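Local coordinates for uncharacterized protein lp_2219 (Lactobacillus plantarum, PDB 3HFQ) that is of unknown function but folds as a seven-bladed beta-propeller of the lactonase family, consistent with a role in lactone hydrolysis, at residues L45-S48 with C52-S55; A66-D71 with A75-T80; P88-V93 with P189-F194; P136-S141 with G160-Y165; F253-N258 with Y313-T318. The protein carries 1 engineered substitution. All blocks are in the same frame, centred on the assembly; numbering follows the deposited sequence.

Contact 1 (L45-S48 with C52-S55)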
# COMPACT_ATOMS: atom_id res chain seq x y z
N LEU A 45 -1.58 1.06 -7.43
CA LEU A 45 -2.89 1.16 -8.06
C LEU A 45 -4.03 1.40 -7.07
O LEU A 45 -3.95 0.97 -5.91
CB LEU A 45 -3.18 -0.14 -8.80
CG LEU A 45 -2.10 -0.68 -9.74
CD1 LEU A 45 -2.47 -2.09 -10.18
CD2 LEU A 45 -1.96 0.26 -10.94
N ALA A 46 -5.09 2.06 -7.54
CA ALA A 46 -6.28 2.33 -6.74
C ALA A 46 -7.50 2.21 -7.65
O ALA A 46 -7.45 2.61 -8.82
CB ALA A 46 -6.21 3.74 -6.14
N LEU A 47 -8.59 1.67 -7.12
CA LEU A 47 -9.81 1.48 -7.90
C LEU A 47 -11.00 2.23 -7.30
O LEU A 47 -11.10 2.38 -6.09
CB LEU A 47 -10.16 -0.01 -7.98
CG LEU A 47 -9.35 -0.91 -8.92
CD1 LEU A 47 -9.55 -2.37 -8.54
CD2 LEU A 47 -9.80 -0.66 -10.36
N SER A 48 -11.90 2.69 -8.17
CA SER A 48 -13.10 3.39 -7.72
C SER A 48 -14.28 2.43 -7.88
O SER A 48 -14.15 1.38 -8.50
CB SER A 48 -13.34 4.65 -8.55
OG SER A 48 -13.79 4.32 -9.86
N CYS A 52 -13.02 2.56 -12.23
CA CYS A 52 -11.98 3.38 -12.84
C CYS A 52 -10.71 3.00 -12.09
O CYS A 52 -10.74 2.75 -10.88
CB CYS A 52 -12.28 4.87 -12.69
SG CYS A 52 -13.44 5.48 -13.94
N LEU A 53 -9.61 2.95 -12.82
CA LEU A 53 -8.32 2.59 -12.25
C LEU A 53 -7.40 3.80 -12.26
O LEU A 53 -7.32 4.53 -13.25
CB LEU A 53 -7.69 1.46 -13.07
CG LEU A 53 -6.26 1.03 -12.76
CD1 LEU A 53 -6.17 0.45 -11.35
CD2 LEU A 53 -5.83 -0.02 -13.78
N TYR A 54 -6.72 4.03 -11.14
CA TYR A 54 -5.80 5.14 -11.02
C TYR A 54 -4.43 4.55 -10.71
O TYR A 54 -4.28 3.77 -9.78
CB TYR A 54 -6.28 6.09 -9.91
CG TYR A 54 -7.64 6.68 -10.24
CD1 TYR A 54 -7.77 7.65 -11.23
CD2 TYR A 54 -8.80 6.19 -9.64
CE1 TYR A 54 -9.03 8.12 -11.62
CE2 TYR A 54 -10.07 6.65 -10.03
CZ TYR A 54 -10.17 7.61 -11.02
OH TYR A 54 -11.41 8.06 -11.44
N SER A 55 -3.44 4.91 -11.51
CA SER A 55 -2.11 4.35 -11.35
C SER A 55 -0.98 5.36 -11.34
O SER A 55 -1.07 6.41 -11.97
CB SER A 55 -1.83 3.34 -12.46
OG SER A 55 -1.89 3.99 -13.73
O HOH W 1 -14.03 7.00 -10.72

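Contact 2 (A66-D71 with A75-T80)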
# COMPACT_ATOMS: atom_id res chain seq x y z
N ALA A 66 -2.27 8.40 -13.62
CA ALA A 66 -3.00 8.15 -14.86
C ALA A 66 -4.36 7.58 -14.48
O ALA A 66 -4.47 6.79 -13.54
CB ALA A 66 -2.24 7.15 -15.73
N ALA A 67 -5.39 7.99 -15.22
CA ALA A 67 -6.75 7.52 -14.98
C ALA A 67 -7.22 6.64 -16.13
O ALA A 67 -7.05 6.98 -17.30
CB ALA A 67 -7.69 8.72 -14.84
N TRP A 68 -7.81 5.49 -15.78
CA TRP A 68 -8.30 4.55 -16.78
C TRP A 68 -9.71 4.08 -16.42
O TRP A 68 -10.07 4.03 -15.25
CB TRP A 68 -7.42 3.29 -16.84
CG TRP A 68 -5.95 3.51 -16.75
CD1 TRP A 68 -5.23 3.79 -15.62
CD2 TRP A 68 -5.01 3.43 -17.81
NE1 TRP A 68 -3.90 3.90 -15.92
CE2 TRP A 68 -3.73 3.70 -17.27
CE3 TRP A 68 -5.12 3.20 -19.19
CZ2 TRP A 68 -2.57 3.70 -18.05
CZ3 TRP A 68 -3.96 3.20 -19.97
CH2 TRP A 68 -2.70 3.46 -19.39
N GLN A 69 -10.49 3.74 -17.44
CA GLN A 69 -11.82 3.19 -17.22
C GLN A 69 -11.70 1.72 -17.58
O GLN A 69 -11.30 1.38 -18.70
CB GLN A 69 -12.87 3.83 -18.14
CG GLN A 69 -14.23 3.12 -18.09
CD GLN A 69 -14.94 3.29 -16.75
OE1 GLN A 69 -15.39 4.39 -16.42
NE2 GLN A 69 -15.04 2.21 -15.99
N ILE A 70 -12.01 0.84 -16.63
CA ILE A 70 -11.93 -0.59 -16.89
C ILE A 70 -13.23 -1.03 -17.57
O ILE A 70 -14.31 -0.65 -17.13
CB ILE A 70 -11.75 -1.40 -15.59
CG1 ILE A 70 -10.50 -0.92 -14.84
CG2 ILE A 70 -11.64 -2.88 -15.91
CD1 ILE A 70 -9.24 -0.95 -15.67
N ASP A 71 -13.11 -1.80 -18.64
CA ASP A 71 -14.26 -2.30 -19.38
C ASP A 71 -13.99 -3.76 -19.71
O ASP A 71 -13.27 -4.06 -20.66
CB ASP A 71 -14.47 -1.48 -20.66
CG ASP A 71 -15.61 -2.00 -21.52
OD1 ASP A 71 -16.50 -2.69 -20.98
OD2 ASP A 71 -15.62 -1.70 -22.73
N ALA A 75 -8.75 -1.90 -20.63
CA ALA A 75 -8.67 -0.61 -19.96
C ALA A 75 -8.57 0.51 -20.98
O ALA A 75 -7.86 0.40 -21.98
CB ALA A 75 -7.45 -0.58 -19.04
N HIS A 76 -9.31 1.59 -20.75
CA HIS A 76 -9.30 2.73 -21.65
C HIS A 76 -8.74 3.94 -20.91
O HIS A 76 -9.22 4.28 -19.83
CB HIS A 76 -10.73 3.04 -22.13
CG HIS A 76 -11.42 1.86 -22.76
ND1 HIS A 76 -11.01 1.30 -23.95
CD2 HIS A 76 -12.49 1.14 -22.35
CE1 HIS A 76 -11.80 0.28 -24.25
NE2 HIS A 76 -12.70 0.16 -23.29
N LYS A 77 -7.72 4.57 -21.48
CA LYS A 77 -7.11 5.74 -20.85
C LYS A 77 -8.05 6.94 -20.89
O LYS A 77 -8.64 7.24 -21.92
CB LYS A 77 -5.80 6.11 -21.55
CG LYS A 77 -5.06 7.27 -20.90
CD LYS A 77 -3.81 7.65 -21.67
CE LYS A 77 -4.14 8.38 -22.97
NZ LYS A 77 -4.74 9.72 -22.73
N LEU A 78 -8.19 7.62 -19.75
CA LEU A 78 -9.05 8.79 -19.68
C LEU A 78 -8.17 10.03 -19.79
O LEU A 78 -8.36 10.86 -20.68
CB LEU A 78 -9.84 8.79 -18.37
CG LEU A 78 -10.82 7.61 -18.24
CD1 LEU A 78 -11.31 7.49 -16.80
CD2 LEU A 78 -11.99 7.82 -19.20
N ASN A 79 -7.19 10.15 -18.90
CA ASN A 79 -6.26 11.28 -18.93
C ASN A 79 -5.19 11.06 -17.88
O ASN A 79 -5.19 10.03 -17.20
CB ASN A 79 -7.01 12.61 -18.67
CG ASN A 79 -7.20 12.91 -17.19
OD1 ASN A 79 -7.55 12.04 -16.40
ND2 ASN A 79 -6.99 14.18 -16.83
N THR A 80 -4.25 11.99 -17.78
CA THR A 80 -3.19 11.89 -16.79
C THR A 80 -2.94 13.27 -16.21
O THR A 80 -3.23 14.28 -16.85
CB THR A 80 -1.85 11.38 -17.39
OG1 THR A 80 -1.27 12.39 -18.23
CG2 THR A 80 -2.07 10.11 -18.21

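Contact 3 (P88-V93 with P189-F194). With PO4 (phosphate ion), chain C.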
# COMPACT_ATOMS: atom_id res chain seq x y z
N PRO A 88 4.80 9.46 -8.25
CA PRO A 88 4.46 9.23 -6.85
C PRO A 88 4.70 7.77 -6.42
O PRO A 88 5.17 6.96 -7.22
CB PRO A 88 2.99 9.63 -6.77
CG PRO A 88 2.48 9.30 -8.15
CD PRO A 88 3.59 9.80 -9.04
N ALA A 89 4.36 7.45 -5.17
CA ALA A 89 4.58 6.10 -4.65
C ALA A 89 3.33 5.42 -4.10
O ALA A 89 3.33 4.22 -3.82
CB ALA A 89 5.66 6.13 -3.57
N TYR A 90 2.26 6.19 -3.92
CA TYR A 90 1.01 5.66 -3.38
C TYR A 90 -0.14 6.44 -4.00
O TYR A 90 0.01 7.61 -4.36
CB TYR A 90 0.98 5.84 -1.86
CG TYR A 90 -0.17 5.14 -1.15
CD1 TYR A 90 -0.09 3.79 -0.81
CD2 TYR A 90 -1.32 5.84 -0.79
CE1 TYR A 90 -1.12 3.15 -0.14
CE2 TYR A 90 -2.38 5.21 -0.12
CZ TYR A 90 -2.27 3.86 0.20
OH TYR A 90 -3.29 3.23 0.88
N VAL A 91 -1.30 5.79 -4.13
CA VAL A 91 -2.49 6.44 -4.68
C VAL A 91 -3.72 5.80 -4.05
O VAL A 91 -3.76 4.59 -3.85
CB VAL A 91 -2.53 6.31 -6.24
CG1 VAL A 91 -2.56 4.85 -6.66
CG2 VAL A 91 -3.73 7.07 -6.79
N ALA A 92 -4.72 6.62 -3.72
CA ALA A 92 -5.95 6.12 -3.11
C ALA A 92 -7.17 6.91 -3.58
O ALA A 92 -7.04 8.05 -4.03
CB ALA A 92 -5.85 6.19 -1.58
N VAL A 93 -8.35 6.31 -3.47
CA VAL A 93 -9.59 6.96 -3.88
C VAL A 93 -10.52 7.29 -2.71
O VAL A 93 -10.69 6.47 -1.80
CB VAL A 93 -10.38 6.08 -4.89
CG1 VAL A 93 -11.74 6.70 -5.19
CG2 VAL A 93 -9.59 5.93 -6.19
N PRO A 189 8.52 5.23 9.28
CA PRO A 189 7.13 4.82 9.04
C PRO A 189 6.80 4.81 7.54
O PRO A 189 7.22 5.70 6.81
CB PRO A 189 6.33 5.86 9.81
CG PRO A 189 7.18 7.10 9.64
CD PRO A 189 8.57 6.57 9.90
N ARG A 190 6.05 3.81 7.10
CA ARG A 190 5.73 3.69 5.68
C ARG A 190 4.24 3.63 5.37
O ARG A 190 3.71 4.53 4.71
CB ARG A 190 6.43 2.44 5.13
CG ARG A 190 6.44 2.30 3.60
CD ARG A 190 7.15 1.01 3.21
NE ARG A 190 7.32 0.86 1.77
CZ ARG A 190 6.39 0.39 0.94
NH1 ARG A 190 5.21 0.00 1.40
NH2 ARG A 190 6.65 0.29 -0.36
N HIS A 191 3.59 2.57 5.82
CA HIS A 191 2.15 2.37 5.61
C HIS A 191 1.48 2.03 6.93
O HIS A 191 2.14 1.62 7.89
CB HIS A 191 1.89 1.19 4.66
CG HIS A 191 2.09 1.51 3.20
ND1 HIS A 191 1.60 0.68 2.21
CD2 HIS A 191 2.71 2.53 2.59
CE1 HIS A 191 1.93 1.19 1.03
NE2 HIS A 191 2.60 2.31 1.22
N LEU A 192 0.16 2.18 6.98
CA LEU A 192 -0.62 1.85 8.16
C LEU A 192 -1.97 1.30 7.73
O LEU A 192 -2.34 1.38 6.55
CB LEU A 192 -0.81 3.07 9.07
CG LEU A 192 -1.63 4.30 8.65
CD1 LEU A 192 -3.12 3.98 8.60
CD2 LEU A 192 -1.38 5.41 9.67
N VAL A 193 -2.70 0.72 8.68
CA VAL A 193 -4.02 0.17 8.41
C VAL A 193 -4.83 0.29 9.69
O VAL A 193 -4.31 0.05 10.79
CB VAL A 193 -3.93 -1.32 7.96
CG1 VAL A 193 -3.35 -2.19 9.08
CG2 VAL A 193 -5.31 -1.82 7.55
N PHE A 194 -6.09 0.69 9.57
CA PHE A 194 -6.97 0.85 10.72
C PHE A 194 -7.78 -0.40 11.02
O PHE A 194 -8.08 -1.19 10.12
CB PHE A 194 -7.95 2.01 10.50
CG PHE A 194 -7.37 3.37 10.78
CD1 PHE A 194 -6.75 4.10 9.78
CD2 PHE A 194 -7.46 3.92 12.06
CE1 PHE A 194 -6.23 5.37 10.04
CE2 PHE A 194 -6.94 5.19 12.32
CZ PHE A 194 -6.32 5.91 11.32
P PO4 C . 10.40 2.25 -0.40
O1 PO4 C . 11.78 1.70 -0.90
O2 PO4 C . 9.47 1.05 0.01
O3 PO4 C . 10.63 3.20 0.84
O4 PO4 C . 9.70 3.07 -1.56
O HOH W 2 3.45 2.76 -1.46

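Contact 4 (P136-S141 with G160-Y165)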
# COMPACT_ATOMS: atom_id res chain seq x y z
N PRO A 136 20.47 6.95 6.64
CA PRO A 136 20.89 7.38 5.30
C PRO A 136 19.71 7.60 4.35
O PRO A 136 19.75 8.47 3.48
CB PRO A 136 21.79 6.24 4.82
CG PRO A 136 22.36 5.71 6.10
CD PRO A 136 21.15 5.70 7.01
N GLU A 137 18.66 6.80 4.52
CA GLU A 137 17.49 6.91 3.67
C GLU A 137 16.63 8.12 4.01
O GLU A 137 15.75 8.50 3.25
CB GLU A 137 16.63 5.64 3.78
CG GLU A 137 17.33 4.37 3.32
CD GLU A 137 18.03 3.63 4.45
OE1 GLU A 137 18.27 4.25 5.51
OE2 GLU A 137 18.35 2.44 4.27
N GLN A 138 16.90 8.73 5.16
CA GLN A 138 16.12 9.88 5.61
C GLN A 138 16.79 11.23 5.37
O GLN A 138 16.86 12.06 6.28
CB GLN A 138 15.78 9.70 7.09
CG GLN A 138 15.01 8.42 7.36
CD GLN A 138 14.79 8.17 8.84
OE1 GLN A 138 15.75 8.02 9.60
NE2 GLN A 138 13.53 8.12 9.25
N ASP A 139 17.26 11.45 4.15
CA ASP A 139 17.92 12.70 3.80
C ASP A 139 16.95 13.87 3.67
O ASP A 139 17.36 15.03 3.74
CB ASP A 139 18.70 12.53 2.48
CG ASP A 139 17.85 11.92 1.37
OD1 ASP A 139 17.98 12.37 0.21
OD2 ASP A 139 17.06 10.99 1.65
N GLY A 140 15.67 13.57 3.49
CA GLY A 140 14.68 14.62 3.36
C GLY A 140 13.29 14.05 3.55
O GLY A 140 13.14 12.88 3.91
N SER A 141 12.26 14.86 3.32
CA SER A 141 10.89 14.38 3.47
C SER A 141 10.57 13.35 2.40
O SER A 141 10.86 13.56 1.22
CB SER A 141 9.89 15.54 3.37
OG SER A 141 8.57 15.04 3.31
N GLY A 160 10.72 9.89 5.73
CA GLY A 160 11.93 10.67 5.91
C GLY A 160 12.08 11.42 7.22
O GLY A 160 13.20 11.56 7.73
N SER A 161 10.97 11.90 7.77
CA SER A 161 11.02 12.66 9.02
C SER A 161 10.44 11.94 10.23
O SER A 161 10.33 12.53 11.31
CB SER A 161 10.30 13.99 8.83
OG SER A 161 8.93 13.77 8.57
N ASP A 162 10.07 10.67 10.07
CA ASP A 162 9.50 9.88 11.16
C ASP A 162 8.22 10.49 11.73
O ASP A 162 8.04 10.55 12.94
CB ASP A 162 10.52 9.72 12.30
CG ASP A 162 11.65 8.78 11.94
OD1 ASP A 162 11.36 7.66 11.48
OD2 ASP A 162 12.83 9.17 12.12
N LYS A 163 7.33 10.93 10.84
CA LYS A 163 6.08 11.53 11.30
C LYS A 163 4.84 11.01 10.58
O LYS A 163 4.90 10.62 9.41
CB LYS A 163 6.14 13.05 11.14
CG LYS A 163 7.14 13.74 12.04
CD LYS A 163 7.28 15.21 11.68
CE LYS A 163 8.32 15.91 12.54
NZ LYS A 163 7.95 15.94 13.98
N VAL A 164 3.73 10.99 11.31
CA VAL A 164 2.46 10.57 10.75
C VAL A 164 1.53 11.76 10.93
O VAL A 164 1.16 12.11 12.06
CB VAL A 164 1.86 9.34 11.46
CG1 VAL A 164 0.52 8.99 10.82
CG2 VAL A 164 2.81 8.15 11.36
N TYR A 165 1.17 12.39 9.82
CA TYR A 165 0.28 13.54 9.85
C TYR A 165 -1.16 13.12 9.64
O TYR A 165 -1.45 12.10 9.01
CB TYR A 165 0.61 14.52 8.73
CG TYR A 165 1.98 15.17 8.78
CD1 TYR A 165 3.11 14.52 8.28
CD2 TYR A 165 2.12 16.46 9.28
CE1 TYR A 165 4.35 15.14 8.29
CE2 TYR A 165 3.36 17.09 9.29
CZ TYR A 165 4.47 16.43 8.79
OH TYR A 165 5.69 17.07 8.79

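Contact 5 (F253-N258 with Y313-T318)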
# COMPACT_ATOMS: atom_id res chain seq x y z
N PHE A 253 -6.32 -10.62 12.62
CA PHE A 253 -4.97 -10.92 12.17
C PHE A 253 -4.32 -9.82 11.34
O PHE A 253 -4.93 -9.28 10.43
CB PHE A 253 -4.98 -12.24 11.41
CG PHE A 253 -5.40 -13.41 12.25
CD1 PHE A 253 -4.51 -13.98 13.16
CD2 PHE A 253 -6.69 -13.91 12.18
CE1 PHE A 253 -4.91 -15.02 13.99
CE2 PHE A 253 -7.11 -14.95 13.01
CZ PHE A 253 -6.22 -15.51 13.91
N LEU A 254 -3.07 -9.52 11.68
CA LEU A 254 -2.29 -8.49 11.00
C LEU A 254 -1.17 -9.15 10.20
O LEU A 254 -0.54 -10.10 10.66
CB LEU A 254 -1.69 -7.52 12.02
CG LEU A 254 -0.98 -6.26 11.50
CD1 LEU A 254 -2.01 -5.29 10.93
CD2 LEU A 254 -0.22 -5.60 12.64
N TYR A 255 -0.94 -8.65 8.99
CA TYR A 255 0.10 -9.20 8.13
C TYR A 255 1.05 -8.10 7.64
O TYR A 255 0.61 -6.98 7.39
CB TYR A 255 -0.53 -9.91 6.92
CG TYR A 255 -1.52 -11.01 7.28
CD1 TYR A 255 -2.79 -10.70 7.77
CD2 TYR A 255 -1.16 -12.35 7.19
CE1 TYR A 255 -3.67 -11.71 8.16
CE2 TYR A 255 -2.03 -13.37 7.58
CZ TYR A 255 -3.29 -13.04 8.07
OH TYR A 255 -4.14 -14.03 8.52
N VAL A 256 2.33 -8.42 7.54
CA VAL A 256 3.31 -7.45 7.04
C VAL A 256 4.35 -8.17 6.19
O VAL A 256 4.71 -9.32 6.48
CB VAL A 256 4.01 -6.69 8.21
CG1 VAL A 256 4.84 -7.65 9.05
CG2 VAL A 256 4.87 -5.57 7.65
N SER A 257 4.82 -7.53 5.12
CA SER A 257 5.82 -8.14 4.27
C SER A 257 7.21 -7.59 4.58
O SER A 257 7.37 -6.42 4.92
CB SER A 257 5.48 -7.93 2.79
OG SER A 257 5.46 -6.55 2.45
N ASN A 258 8.21 -8.46 4.48
CA ASN A 258 9.60 -8.11 4.76
C ASN A 258 10.48 -8.26 3.52
O ASN A 258 10.57 -9.35 2.96
CB ASN A 258 10.15 -9.00 5.87
CG ASN A 258 9.49 -8.76 7.22
OD1 ASN A 258 8.81 -9.63 7.76
ND2 ASN A 258 9.68 -7.57 7.76
N TYR A 313 -1.11 -18.25 -1.41
CA TYR A 313 -1.22 -18.98 -0.14
C TYR A 313 -2.68 -19.23 0.18
O TYR A 313 -3.56 -18.50 -0.26
CB TYR A 313 -0.70 -18.17 1.05
CG TYR A 313 0.71 -17.68 0.98
CD1 TYR A 313 0.99 -16.39 0.55
CD2 TYR A 313 1.76 -18.48 1.42
CE1 TYR A 313 2.28 -15.90 0.55
CE2 TYR A 313 3.07 -18.00 1.43
CZ TYR A 313 3.31 -16.70 1.00
OH TYR A 313 4.59 -16.20 1.03
N ALA A 314 -2.91 -20.28 0.96
CA ALA A 314 -4.24 -20.58 1.43
C ALA A 314 -4.17 -19.95 2.82
O ALA A 314 -3.10 -19.96 3.44
CB ALA A 314 -4.45 -22.08 1.54
N ARG A 315 -5.27 -19.39 3.30
CA ARG A 315 -5.29 -18.77 4.61
C ARG A 315 -6.41 -19.37 5.45
O ARG A 315 -7.56 -19.39 5.03
CB ARG A 315 -5.50 -17.26 4.48
CG ARG A 315 -5.79 -16.56 5.81
CD ARG A 315 -6.01 -15.05 5.65
NE ARG A 315 -6.26 -14.41 6.94
CZ ARG A 315 -7.45 -14.33 7.52
NH1 ARG A 315 -8.53 -14.85 6.94
NH2 ARG A 315 -7.57 -13.76 8.71
N ASP A 316 -6.08 -19.86 6.64
CA ASP A 316 -7.08 -20.44 7.54
C ASP A 316 -7.89 -19.29 8.12
O ASP A 316 -7.33 -18.35 8.70
CB ASP A 316 -6.39 -21.23 8.66
CG ASP A 316 -7.38 -22.02 9.51
OD1 ASP A 316 -8.18 -21.39 10.23
OD2 ASP A 316 -7.35 -23.26 9.44
N LEU A 317 -9.21 -19.37 7.98
CA LEU A 317 -10.11 -18.32 8.45
C LEU A 317 -10.18 -18.13 9.97
O LEU A 317 -10.50 -17.04 10.44
CB LEU A 317 -11.52 -18.57 7.92
CG LEU A 317 -11.69 -18.71 6.40
CD1 LEU A 317 -13.16 -18.91 6.07
CD2 LEU A 317 -11.14 -17.48 5.70
N THR A 318 -9.87 -19.18 10.72
CA THR A 318 -9.94 -19.07 12.17
C THR A 318 -8.58 -18.86 12.84
O THR A 318 -8.48 -18.11 13.81
CB THR A 318 -10.62 -20.32 12.79
OG1 THR A 318 -9.80 -21.48 12.58
CG2 THR A 318 -11.98 -20.56 12.13

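Contact 1 (L45-S48 with C52-S55)
Leu53 lodges its CD1 methyl between the two leucines of the facing strand, 4.0 Å from Leu45 CB and 3.9 Å from Leu47 CD2. Its CG stands anti to the backbone N (chi1 173°), which swings the branch across the strand gap, where it meets Leu47 at a slant. At the next step on this face the fit is closer than usual, with Leu45 CD2 pressed to 3.4 Å from Ser55 CB. The other face pairs a small bump with a large one. The single methyl of Ala46 sits beside Tyr54 CB and also touches Val91 of the next blade, while the Tyr54 ring runs along the strand until Ser48 CB meets its edge near CE2. Between the faces, Ala46 and Tyr54 exchange two backbone hydrogen bonds, and Ser48 N gives a third to Cys52 O. Ser48 OG fastens the turn end: it takes the amide of Cys52 at 3.1 Å, is hydrogen-bonded to Lys50 N within the turn, and touches a water, 2.8 Å from OG, that donates to Tyr54 OH at 2.9 Å. That hydroxyl is also bonded to Gly119 O. An alanine at Ser48 would remove OG and is likely to leave the amides of Cys52 and Lys50 without this acceptor and the bridging water without one of its anchors. Seen as a whole this is a beta hairpin of the innermost strand 45-47 and strand 52-59, the first two strands of a four-stranded propeller blade.

Contact 2 (A66-D71 with A75-T80)
Ala67 N donates to Asn79 O over 2.8 Å in an almost straight bond (169°), and Ala67 O in turn accepts from Leu78 N. Two consecutive residues of one strand thus face a single residue of the other, the definition of a classic beta bulge. Beyond it the ladder is regular, with Gln69 and His76 exchanging a pair of backbone bonds, and His76 O also receives the CA-H of Trp68 at 3.2 Å. The bulge turns Leu78 toward the partner strand, where Leu78 CD1 lies 3.8 Å from Trp68 C. On the opposite face the indole of Trp68 runs beneath Lys77: CE3 comes to 3.6 Å from Lys77 CA, and Lys77 CG stands above one ring face, displaced toward the rim. Farther along this face Ile70 CD1 rests on Ala75 CB at 3.8 Å. Gln69 bends at chi2 (68°), a fold that lets NE2 return to its neighbour's carbonyl, Ile70 O, at 3.2 Å; the same nitrogen also reaches Lys50 O. Near the turn, Asp71 OD2 lies in the plane of the His76 ring at its edge, 3.5 Å from NE2, the carboxylate and imidazole planes 43° apart. Polar side chains tie the hairpin outward, Trp68 NE1 to Ser55 OG and Asn79 OD1 to Leu121 N. The chemistry implies a division of labour: main-chain bonds join the two outer strands of the blade, apolar carbons pad them, and the exposed Asp71-His76 approach may add a weak electrostatic attraction if His76 is protonated.

Contact 3 (P88-V93 with P189-F194)
Tyr90 and His191 meet across strands that do not pair, their CA atoms being 9.6 Å apart as the nearest in the two segments, so that side chains alone close the distance. The Tyr90 ring turns its CD1-CE1 edge toward the face of His191 in an offset edge-to-face stack, centroids 5.1 Å apart and planes at 76°; CD1 comes to 3.7 Å from His191 NE2. The opposite face of the imidazole is occupied by Arg190 NH1, 3.4 Å above its plane and over its centre, so the ring lies sandwiched between tyrosine and arginine. Its rim is engaged as well: a water in the plane of the imidazole joins His191 NE2, at 2.8 Å, to Ala89 O. Ala89 and Tyr90 form a classic bulge against Ala103, and Tyr90 OH is anchored on Asp147. With its chain fully extended from CG to NE, Arg190 presents the guanidinium edge to one phosphate oxygen, O2, at 2.8 Å from NE and 2.9 Å from NH2. His144 and Arg259 bind the same ion, and Glu206 balances Arg190 with a salt bridge. Innermost strands from two blades, with one blade between them, thus meet near the propeller axis. The phosphate is probably from the crystallisation liquor, but a basic anion site of arginines and a histidine on the inner side of the propeller may correspond to the substrate pocket of a beta-propeller lactonase.

Contact 4 (P136-S141 with G160-Y165)
Gly160 slots in beside the loop 136-141, its CA pointing a hydrogen at Gly140 O over 3.2 Å (151° at the hydrogen). A side chain at this position would run straight into that carbonyl oxygen, so the closeness of the two backbones depends on its absence. The carbonyl oxygen of Gly160 points instead toward Gln138: Gln138 CB lies 3.2 Å from Gly160 O. From here the chain turns through Ser161 into Asp162, whose positive phi (59°) belongs to a G1 beta bulge: Asp162 and Lys163 both face Asp158, where the hairpin of strands 154-158 and 163-169 closes within its propeller blade. The end of Gln138 then comes up to the Asp162 carboxylate. That side chain is stretched out beyond CG, and its NE2 arrives equidistant from OD1 and OD2, 3.1 Å from each, the amide plane standing 78° from the carboxylate. Both flat groups have firmer partners elsewhere: Asp162 OD1 and OD2 accept from the amides of Gly188 and Gly186, while Gln138 NE2 donates to Leu159 O and its OE1 accepts from Arg135 N.

Contact 5 (F253-N258 with Y313-T318)
Arg315 and Tyr255 make the one hydrogen bond between segments 253-258 and 313-318, which belong to neighbouring blades: NE donates to the phenol oxygen OH over 2.7 Å at 153°. The acceptor sits at the guanidinium edge, slightly tilted from its plane. The tyrosine ring is turned 64° against that plane. Arg315 NH2 also comes obliquely to Phe253, 3.6 Å from CD2, ring and guanidinium crossing steeply. At the far end of the same ring, CZ touches Thr318 O at 3.4 Å, close to the ring plane. The arginine gets there by stretching: with CG anti to the backbone N (chi1 169°) and the chain straight as far as NE, it extends from strand 309-315 to the side chains of strand 253-259. A second shell fixes these groups. Arg315 NH1 is spoken for by Glu297 O, and Tyr255 OH is bonded to Gly320 O. The bend that carries Thr318 is an Asx turn, in which Asp316 OD1 accepts from Thr318 N at 2.8 Å and, through its syn lone pair, from Thr318 OG1 at 2.9 Å; Ser319 N binds it too. A leucine in place of Arg315 would lack the guanidinium and would probably leave Tyr255 OH without its charged donor and Glu297 O without this partner. Chemically, the phenol oxygen is held in a relay from guanidinium to backbone carbonyl, and the nearby cation probably polarises its O-H, strengthening its bond to Gly320.

Contacts 1 and 2 are successive hairpins of one blade, centres 9 Å apart, joined by backbone pairing such as Leu53 N to Trp68 O at 2.7 Å; together they run from its inner strand to its outer one. Contact 1 also packs against the next blade, where Ala46 CB lies 3.5 Å from Val91 O in contact 3. The centre of contact 3, which holds the phosphate, lies about 5 Å from the chain's centre. Contact 4 falls within the sequence that contact 3 spans and touches it through Pro189 CD and Asp162 OD1, 3.4 Å apart. Contact 5 touches contact 3 where Val193 CG1 lies 3.8 Å from Leu254 CD1, and stays about 23 Å from contact 2 at nearest atoms.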